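PDB 3FKJ: putative phosphosugar isomerases from Salmonella typhimurium LT2, which probably binds a phosphorylated or otherwise derivatised sugar and may act as an isomerase. Local coordinates for residues K212-M217 / P263-Q268; L235-I240 / T337-M342. All coordinates share one frame; numbering follows the deposited sequence.

Contact 1 of 2, residues K212-M217 / P263-Q268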
loop_
_atom_site.group_PDB
_atom_site.type_symbol
_atom_site.label_atom_id
_atom_site.label_comp_id
_atom_site.label_asym_id
_atom_site.label_seq_id
_atom_site.Cartn_x
_atom_site.Cartn_y
_atom_site.Cartn_z
ATOM N N LYS A 212 13.247 8.656 18.598
ATOM C CA LYS A 212 13.789 7.455 17.960
ATOM C C LYS A 212 12.741 6.707 17.115
ATOM O O LYS A 212 13.104 5.845 16.326
ATOM C CB LYS A 212 14.250 6.464 19.043
ATOM C CG LYS A 212 15.050 7.047 20.209
ATOM C CD LYS A 212 16.538 6.731 20.100
ATOM C CE LYS A 212 17.257 7.100 21.403
ATOM N NZ LYS A 212 18.728 6.844 21.346
ATOM N N VAL A 213 11.458 6.959 17.386
ATOM C CA VAL A 213 10.328 6.364 16.652
ATOM C C VAL A 213 9.321 7.460 16.305
ATOM O O VAL A 213 8.846 8.191 17.180
ATOM C CB VAL A 213 9.558 5.298 17.457
ATOM C CG1 VAL A 213 8.566 4.579 16.523
ATOM C CG2 VAL A 213 10.510 4.286 18.095
ATOM N N VAL A 214 9.015 7.585 15.019
ATOM C CA VAL A 214 8.010 8.542 14.565
ATOM C C VAL A 214 6.983 7.826 13.664
ATOM O O VAL A 214 7.373 7.110 12.725
ATOM C CB VAL A 214 8.675 9.731 13.818
ATOM C CG1 VAL A 214 7.605 10.637 13.161
ATOM C CG2 VAL A 214 9.567 10.513 14.771
ATOM N N TYR A 215 5.697 8.045 13.920
ATOM C CA TYR A 215 4.639 7.520 13.028
ATOM C C TYR A 215 4.105 8.624 12.059
ATOM O O TYR A 215 3.717 9.697 12.502
ATOM C CB TYR A 215 3.503 6.848 13.826
ATOM C CG TYR A 215 3.957 5.607 14.571
ATOM C CD1 TYR A 215 4.175 4.398 13.887
ATOM C CD2 TYR A 215 4.226 5.645 15.944
ATOM C CE1 TYR A 215 4.619 3.270 14.544
ATOM C CE2 TYR A 215 4.666 4.516 16.625
ATOM C CZ TYR A 215 4.862 3.316 15.908
ATOM O OH TYR A 215 5.289 2.176 16.530
HETATM N N MSE A 216 4.192 8.341 10.748
HETATM C CA MSE A 216 3.599 9.158 9.683
HETATM C C MSE A 216 2.164 8.746 9.423
HETATM O O MSE A 216 1.815 7.530 9.427
HETATM C CB MSE A 216 4.370 9.009 8.382
HETATM C CG MSE A 216 5.821 9.479 8.441
HETATM SE SE MSE A 216 6.087 11.251 9.141
HETATM C CE MSE A 216 4.747 12.148 7.895
HETATM N N MSE A 217 1.321 9.740 9.208
HETATM C CA MSE A 217 -0.102 9.488 8.986
HETATM C C MSE A 217 -0.689 10.459 7.958
HETATM O O MSE A 217 -0.245 11.601 7.812
HETATM C CB MSE A 217 -0.855 9.559 10.338
HETATM C CG MSE A 217 -2.322 9.134 10.296
HETATM SE SE MSE A 217 -3.194 9.175 12.071
HETATM C CE MSE A 217 -1.887 8.228 13.045
ATOM N N PRO A 263 5.156 9.890 19.139
ATOM C CA PRO A 263 5.217 10.896 18.062
ATOM C C PRO A 263 4.484 10.511 16.775
ATOM O O PRO A 263 4.717 9.450 16.225
ATOM C CB PRO A 263 6.729 11.061 17.823
ATOM C CG PRO A 263 7.396 10.370 18.999
ATOM C CD PRO A 263 6.453 9.209 19.271
ATOM N N PHE A 264 3.580 11.379 16.348
ATOM C CA PHE A 264 2.859 11.268 15.085
ATOM C C PHE A 264 3.008 12.570 14.297
ATOM O O PHE A 264 2.792 13.652 14.829
ATOM C CB PHE A 264 1.359 11.069 15.334
ATOM C CG PHE A 264 1.018 9.827 16.097
ATOM C CD1 PHE A 264 0.763 8.640 15.428
ATOM C CD2 PHE A 264 0.909 9.850 17.480
ATOM C CE1 PHE A 264 0.436 7.479 16.125
ATOM C CE2 PHE A 264 0.576 8.707 18.182
ATOM C CZ PHE A 264 0.356 7.495 17.480
ATOM N N ILE A 265 3.346 12.451 13.024
ATOM C CA ILE A 265 3.237 13.542 12.086
ATOM C C ILE A 265 2.064 13.176 11.143
ATOM O O ILE A 265 2.136 12.174 10.401
ATOM C CB ILE A 265 4.558 13.766 11.271
ATOM C CG1 ILE A 265 5.742 13.909 12.250
ATOM C CG2 ILE A 265 4.383 15.001 10.320
ATOM C CD1 ILE A 265 7.128 13.637 11.684
ATOM N N LEU A 266 0.994 13.975 11.231
ATOM C CA LEU A 266 -0.207 13.829 10.410
ATOM C C LEU A 266 -0.151 14.841 9.289
ATOM O O LEU A 266 -0.035 16.034 9.522
ATOM C CB LEU A 266 -1.494 14.005 11.219
ATOM C CG LEU A 266 -2.861 13.978 10.488
ATOM C CD1 LEU A 266 -3.120 12.610 9.908
ATOM C CD2 LEU A 266 -3.980 14.341 11.429
ATOM N N LEU A 267 -0.193 14.332 8.067
ATOM C CA LEU A 267 -0.326 15.146 6.867
ATOM C C LEU A 267 -1.782 15.166 6.502
ATOM O O LEU A 267 -2.244 14.289 5.802
ATOM C CB LEU A 267 0.491 14.559 5.724
ATOM C CG LEU A 267 1.977 14.296 6.027
ATOM C CD1 LEU A 267 2.602 13.873 4.768
ATOM C CD2 LEU A 267 2.681 15.519 6.602
ATOM N N GLN A 268 -2.483 16.168 7.027
ATOM C CA GLN A 268 -3.930 16.323 6.872
ATOM C C GLN A 268 -4.285 16.901 5.486
ATOM O O GLN A 268 -3.598 17.791 4.958
ATOM C CB GLN A 268 -4.506 17.224 7.989
ATOM C CG GLN A 268 -6.020 17.361 7.965
ATOM C CD GLN A 268 -6.595 18.042 9.192
ATOM O OE1 GLN A 268 -5.908 18.810 9.868
ATOM N NE2 GLN A 268 -7.873 17.763 9.485
#
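Met-216 and Ile-265 run alongside each other off one face of the sheet, a worked example of how neighbouring parallel strands pair side chains. Bends at chi2 and chi3 fold the selenomethionine back, bringing SE to 3.6 Å from Ile-265 CB and CE toward Leu-267. Beside them Val-214 CG1 meets Ile-265 CD1 at 3.4 Å, a tight methyl-to-methyl contact, and helices 198-208 and 223-238 cover the group. The other face carries Tyr-215, Phe-264, Met-217 and Leu-266. The two rings sit obliquely, planes 33° apart, and Tyr-215 CB rests 3.6 Å from Phe-264 CD1. In one of its two conformers Met-217 lays CG against Leu-266 CD1; a reach of CE to Phe-264 is doubtful. Between the faces runs a parallel ladder: Tyr-215 N to Pro-263 O (2.9 Å), Ile-265 N to Tyr-215 O, Met-217 N to Ile-265 O and Leu-267 N to Met-217 O (2.7 Å). These are the inner strands of a four-stranded parallel sheet flanked by helices, consistent with a SIS-family alpha/beta domain. Tyr-215 OH bonds to Asn-241 of the second subunit. The facing main-chain N-H and C=O groups are thus paired, and both faces pack mostly through carbon and selenium.

Contact 2 of 2, residues L235-I240 / T337-M342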
loop_
_atom_site.group_PDB
_atom_site.type_symbol
_atom_site.label_atom_id
_atom_site.label_comp_id
_atom_site.label_asym_id
_atom_site.label_seq_id
_atom_site.Cartn_x
_atom_site.Cartn_y
_atom_site.Cartn_z
ATOM N N LEU A 235 13.471 6.897 7.933
ATOM C CA LEU A 235 14.352 5.727 7.850
ATOM C C LEU A 235 15.622 6.037 6.997
ATOM O O LEU A 235 16.763 5.932 7.462
ATOM C CB LEU A 235 13.569 4.526 7.279
ATOM C CG LEU A 235 12.433 3.962 8.143
ATOM C CD1 LEU A 235 11.563 3.021 7.331
ATOM C CD2 LEU A 235 12.965 3.238 9.383
ATOM N N GLU A 236 15.429 6.453 5.757
ATOM C CA GLU A 236 16.560 6.581 4.837
ATOM C C GLU A 236 17.567 7.661 5.224
ATOM O O GLU A 236 18.788 7.436 5.151
ATOM C CB GLU A 236 16.074 6.851 3.407
ATOM C CG GLU A 236 17.180 6.819 2.341
ATOM C CD GLU A 236 16.664 7.195 0.985
ATOM O OE1 GLU A 236 15.480 6.877 0.708
ATOM O OE2 GLU A 236 17.424 7.829 0.195
HETATM N N MSE A 237 17.058 8.831 5.587
HETATM C CA MSE A 237 17.881 10.053 5.588
HETATM C C MSE A 237 18.095 10.610 6.974
HETATM O O MSE A 237 18.785 11.624 7.137
HETATM C CB MSE A 237 17.262 11.100 4.684
HETATM C CG MSE A 237 17.086 10.638 3.215
HETATM SE SE MSE A 237 17.060 12.126 1.904
HETATM C CE MSE A 237 15.982 11.304 0.591
ATOM N N GLN A 238 17.517 9.934 7.968
ATOM C CA GLN A 238 17.678 10.322 9.361
ATOM C C GLN A 238 17.963 9.191 10.303
ATOM O O GLN A 238 18.276 9.439 11.448
ATOM C CB GLN A 238 16.443 11.097 9.872
ATOM C CG GLN A 238 16.262 12.475 9.300
ATOM C CD GLN A 238 17.380 13.416 9.680
ATOM O OE1 GLN A 238 17.423 13.904 10.789
ATOM N NE2 GLN A 238 18.256 13.699 8.743
ATOM N N TRP A 239 17.852 7.953 9.843
ATOM C CA TRP A 239 17.933 6.769 10.707
ATOM C C TRP A 239 17.005 6.832 11.936
ATOM O O TRP A 239 17.421 6.497 13.021
ATOM C CB TRP A 239 19.367 6.426 11.127
ATOM C CG TRP A 239 20.339 6.325 10.017
ATOM C CD1 TRP A 239 20.083 5.938 8.716
ATOM C CD2 TRP A 239 21.760 6.544 10.102
ATOM N NE1 TRP A 239 21.253 5.960 7.984
ATOM C CE2 TRP A 239 22.295 6.334 8.803
ATOM C CE3 TRP A 239 22.636 6.906 11.147
ATOM C CZ2 TRP A 239 23.663 6.496 8.522
ATOM C CZ3 TRP A 239 23.990 7.076 10.855
ATOM C CH2 TRP A 239 24.485 6.858 9.553
ATOM N N ILE A 240 15.744 7.224 11.725
ATOM C CA ILE A 240 14.705 7.263 12.781
ATOM C C ILE A 240 13.673 6.188 12.442
ATOM O O ILE A 240 13.177 6.127 11.319
ATOM C CB ILE A 240 13.994 8.658 12.820
ATOM C CG1 ILE A 240 14.949 9.746 13.316
ATOM C CG2 ILE A 240 12.709 8.613 13.676
ATOM C CD1 ILE A 240 14.571 11.190 12.847
ATOM N N THR A 337 21.792 13.902 3.214
ATOM C CA THR A 337 22.603 13.134 2.290
ATOM C C THR A 337 23.408 12.018 2.993
ATOM O O THR A 337 24.083 11.262 2.332
ATOM C CB THR A 337 23.574 14.099 1.526
ATOM O OG1 THR A 337 24.293 14.873 2.474
ATOM C CG2 THR A 337 22.801 15.097 0.585
ATOM N N THR A 338 23.327 11.900 4.316
ATOM C CA THR A 338 23.959 10.789 5.044
ATOM C C THR A 338 23.446 9.416 4.597
ATOM O O THR A 338 22.232 9.136 4.707
ATOM C CB THR A 338 23.656 10.855 6.579
ATOM O OG1 THR A 338 24.010 12.128 7.107
ATOM C CG2 THR A 338 24.389 9.732 7.355
ATOM N N ARG A 339 24.362 8.540 4.183
ATOM C CA ARG A 339 24.068 7.098 3.980
ATOM C C ARG A 339 25.164 6.189 4.550
ATOM O O ARG A 339 26.348 6.507 4.479
ATOM C CB ARG A 339 23.910 6.747 2.502
ATOM C CG ARG A 339 22.902 7.548 1.744
ATOM C CD ARG A 339 21.464 7.268 2.166
ATOM N NE ARG A 339 20.546 8.008 1.297
ATOM C CZ ARG A 339 20.270 9.315 1.392
ATOM N NH1 ARG A 339 20.758 10.070 2.367
ATOM N NH2 ARG A 339 19.455 9.867 0.522
ATOM N N ARG A 340 24.793 5.046 5.122
ATOM C CA ARG A 340 25.800 4.027 5.405
ATOM C C ARG A 340 25.768 2.878 4.393
ATOM O O ARG A 340 26.715 2.093 4.301
ATOM C CB ARG A 340 25.721 3.531 6.855
ATOM C CG ARG A 340 24.412 2.918 7.266
ATOM C CD ARG A 340 24.349 2.750 8.745
ATOM N NE ARG A 340 22.979 2.764 9.232
ATOM C CZ ARG A 340 22.648 2.669 10.524
ATOM N NH1 ARG A 340 23.584 2.523 11.458
ATOM N NH2 ARG A 340 21.386 2.746 10.901
ATOM N N TYR A 341 24.711 2.786 3.600
ATOM C CA TYR A 341 24.638 1.700 2.617
ATOM C C TYR A 341 24.473 2.174 1.200
ATOM O O TYR A 341 25.208 1.749 0.314
ATOM C CB TYR A 341 23.512 0.752 2.967
ATOM C CG TYR A 341 23.619 0.192 4.348
ATOM C CD1 TYR A 341 24.787 -0.440 4.781
ATOM C CD2 TYR A 341 22.563 0.314 5.242
ATOM C CE1 TYR A 341 24.886 -0.959 6.062
ATOM C CE2 TYR A 341 22.653 -0.198 6.534
ATOM C CZ TYR A 341 23.818 -0.842 6.927
ATOM O OH TYR A 341 23.906 -1.350 8.186
HETATM N N MSE A 342 23.482 3.032 0.976
HETATM C CA MSE A 342 23.175 3.501 -0.376
HETATM C C MSE A 342 24.334 4.293 -0.970
HETATM O O MSE A 342 24.853 5.232 -0.357
HETATM C CB MSE A 342 21.904 4.354 -0.356
HETATM C CG MSE A 342 21.309 4.609 -1.714
HETATM SE SE MSE A 342 19.776 5.786 -1.599
HETATM C CE MSE A 342 18.930 4.950 -0.083
HETATM O O HOH W 1 20.694 8.830 6.838
#
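Met-237 and Thr-338 have the nearest CA atoms, 6.1 Å apart, where the last turn of helix 223-238 meets a C-terminal segment without regular structure. Trp-239 is the first residue to leave helical geometry, with positive phi. A water bridges the two backbones, donating to Glu-236 O and to Thr-338 O (2.6 Å). The guanidinium of Arg-340 lies flat on the Trp-239 indole, planes about 23° apart: CZ is 4.1 Å from the centroid of the five-membered ring, a cation-pi contact over the face, while CD makes an off-centre CH-pi contact with the six-membered ring. The extended run from CG to NE carries the Arg-340 group along the indole. Thr-338 CG2 touches Trp-239 CZ2 at 3.5 Å. In the fold, this is a C-terminal tail laid over the end of a helix flanking the second parallel sheet, at the dimer interface: Arg-340 also forms a salt bridge with Glu-259 of the second subunit. Arg-339 instead bends at chi2 (-69°), bringing its guanidinium face over Glu-236 CG and Met-237 CG. Its NH1 hydrogen-bonds to Leu-336 O and Thr-338 O. Its NH2 makes a salt bridge with Glu-236 OE2 at 2.9 Å; the hydrogen bond within it is weak and bent, and the carboxylate and guanidinium planes stand 74° apart. The Met-342 side chain crosses that of Glu-236 at about a right angle, with CE 3.4 Å from Glu-236 CD.

In the fold
Contacts 1 and 2 have centres about 18 Å apart and meet where Val-214 CG2 packs on Ile-240 CG2. Along the chain their segments alternate, 212-217, 235-240, 263-268, 337-342. Contact 1 joins the two middle strands of the four-stranded parallel sheet, 213-218 and 263-268; contact 2 takes up the far end of helix 223-238, which follows strand 213-218 and leads into edge strand 241-246. The first thus lies inside the alpha/beta layer, the second where the chain's C-terminal tail returns to it. Both reach the second subunit: Tyr-215 of contact 1 packs on Leu-235 of the second subunit, the counterpart of the Leu-235 in contact 2, so sheet, helix end and tail together contribute to dimer contacts.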